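Local coordinates for disulfide oxidoreductase (Xylella fastidiosa, PDB 2REM), which probably acts as a DsbA-type thiol-disulfide oxidoreductase of the periplasm, introducing disulfide bonds into secreted proteins through a CxxC redox centre, at residues V29-G34 / P157-N162. Residues are numbered along the deposited sequence; the frame is centred on the assembly and turned at random.
Sequences VVEIFG and PTIVVN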
# COMPACT_ATOMS: atom_id res chain seq x y z
N VAL A 29 5.15 -2.45 -8.71
CA VAL A 29 5.62 -1.58 -7.67
C VAL A 29 4.54 -1.55 -6.62
O VAL A 29 3.46 -1.03 -6.86
CB VAL A 29 5.90 -0.16 -8.20
CG1 VAL A 29 6.41 0.72 -7.07
CG2 VAL A 29 6.96 -0.24 -9.33
N VAL A 30 4.85 -2.12 -5.47
CA VAL A 30 3.96 -2.10 -4.34
C VAL A 30 4.40 -1.04 -3.35
O VAL A 30 5.60 -0.88 -3.08
CB VAL A 30 3.86 -3.51 -3.65
CG1 VAL A 30 3.23 -3.40 -2.23
CG2 VAL A 30 3.09 -4.46 -4.54
N GLU A 31 3.43 -0.29 -2.83
CA GLU A 31 3.63 0.47 -1.59
C GLU A 31 2.88 -0.22 -0.47
O GLU A 31 1.65 -0.33 -0.52
CB GLU A 31 3.08 1.89 -1.69
CG GLU A 31 3.46 2.73 -0.44
CD GLU A 31 2.46 3.83 -0.09
OE1 GLU A 31 1.29 3.77 -0.53
OE2 GLU A 31 2.84 4.76 0.65
N ILE A 32 3.63 -0.68 0.52
CA ILE A 32 3.07 -1.15 1.78
C ILE A 32 2.86 0.12 2.59
O ILE A 32 3.80 0.89 2.81
CB ILE A 32 3.99 -2.15 2.51
CG1 ILE A 32 4.32 -3.34 1.59
CG2 ILE A 32 3.37 -2.57 3.87
CD1 ILE A 32 5.28 -4.36 2.20
N PHE A 33 1.60 0.37 2.95
CA PHE A 33 1.25 1.60 3.65
C PHE A 33 0.29 1.22 4.78
O PHE A 33 -0.31 0.13 4.79
CB PHE A 33 0.51 2.55 2.69
CG PHE A 33 -0.94 2.16 2.50
CD1 PHE A 33 -1.95 2.78 3.25
CD2 PHE A 33 -1.28 1.14 1.64
CE1 PHE A 33 -3.25 2.36 3.13
CE2 PHE A 33 -2.59 0.74 1.50
CZ PHE A 33 -3.57 1.35 2.24
N GLY A 34 0.15 2.12 5.73
CA GLY A 34 -0.96 2.07 6.67
C GLY A 34 -1.62 3.44 6.73
O GLY A 34 -0.94 4.47 6.71
N PRO A 157 6.02 4.34 4.74
CA PRO A 157 5.76 3.54 3.55
C PRO A 157 6.96 2.71 3.13
O PRO A 157 8.11 3.11 3.34
CB PRO A 157 5.50 4.60 2.47
CG PRO A 157 6.29 5.79 2.93
CD PRO A 157 6.07 5.78 4.42
N THR A 158 6.70 1.57 2.53
CA THR A 158 7.76 0.75 1.98
C THR A 158 7.40 0.41 0.55
O THR A 158 6.33 -0.13 0.27
CB THR A 158 7.96 -0.53 2.80
OG1 THR A 158 8.51 -0.17 4.07
CG2 THR A 158 8.93 -1.48 2.12
N ILE A 159 8.32 0.73 -0.35
CA ILE A 159 8.18 0.40 -1.75
C ILE A 159 8.91 -0.91 -2.06
O ILE A 159 10.06 -1.10 -1.63
CB ILE A 159 8.72 1.53 -2.65
CG1 ILE A 159 7.98 2.85 -2.38
CG2 ILE A 159 8.65 1.08 -4.14
CD1 ILE A 159 6.47 2.80 -2.67
N VAL A 160 8.21 -1.80 -2.77
CA VAL A 160 8.75 -3.09 -3.16
C VAL A 160 8.58 -3.26 -4.67
O VAL A 160 7.45 -3.16 -5.19
CB VAL A 160 8.07 -4.27 -2.45
CG1 VAL A 160 8.79 -5.61 -2.76
CG2 VAL A 160 7.96 -4.04 -0.93
N VAL A 161 9.68 -3.52 -5.36
CA VAL A 161 9.65 -3.73 -6.81
C VAL A 161 9.72 -5.21 -7.12
O VAL A 161 10.66 -5.90 -6.71
CB VAL A 161 10.79 -2.97 -7.54
CG1 VAL A 161 10.66 -3.15 -9.05
CG2 VAL A 161 10.73 -1.46 -7.19
N ASN A 162 8.70 -5.68 -7.83
CA ASN A 162 8.62 -7.08 -8.28
C ASN A 162 8.75 -8.10 -7.16
O ASN A 162 9.15 -9.25 -7.40
CB ASN A 162 9.66 -7.34 -9.39
CG ASN A 162 9.18 -6.86 -10.74
OD1 ASN A 162 8.03 -6.45 -10.89
ND2 ASN A 162 10.07 -6.89 -11.73
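The carboxylate of Glu31 points one oxygen at the ring of Pro157, OE2 lying 3.2 Å from Pro157 CB. The aromatic ring of Phe33, next but one along the strand, has Glu31 O at its edge, in the ring plane, and makes edge-to-face contacts with Tyr35, Tyr78 and His91. Glu31 gets to the proline on an extended chain, CG anti to the backbone N (chi1 -173°). Ile159 then lies across its stem, with CD1 3.6 Å from Glu31 CB; both chi1 and chi2 near -60° fold that methyl back toward the neighbouring strand. Further along the same face, Val29 CG1 meets Ile159 CG2 at 3.7 Å, and helix 38-52 packs over this side through Phe43, Leu47 and Trp50. This is the centre of a thioredoxin fold: strand 158-161 runs antiparallel to strand 27-33, which leads to the CxxC helix, while strand 58-64 pairs parallel on its other side. Pro157 follows a cis peptide bond and touches the CxxC region, consistent with the cis-proline loop of the family; Glu31 probably matches the buried acidic residue beneath the DsbA active site. Two pairs of backbone hydrogen bonds join the strands: Val30 N to Val160 O and Val160 N to Val30 O, each 2.8 Å, then Ile32 N to Thr158 O and Thr158 N to Ile32 O. On the reverse face the Ile32 and Val160 side chains cross at an angle, bringing Ile32 CD1 to 4.1 Å from Val160 CG2, and Tyr147 of helix 135-151 touches Val30, Ile32 and Val160. Thr158 OG1 turns back to hydrogen-bond the carbonyl oxygen of Gly155, two residues before the cis-proline.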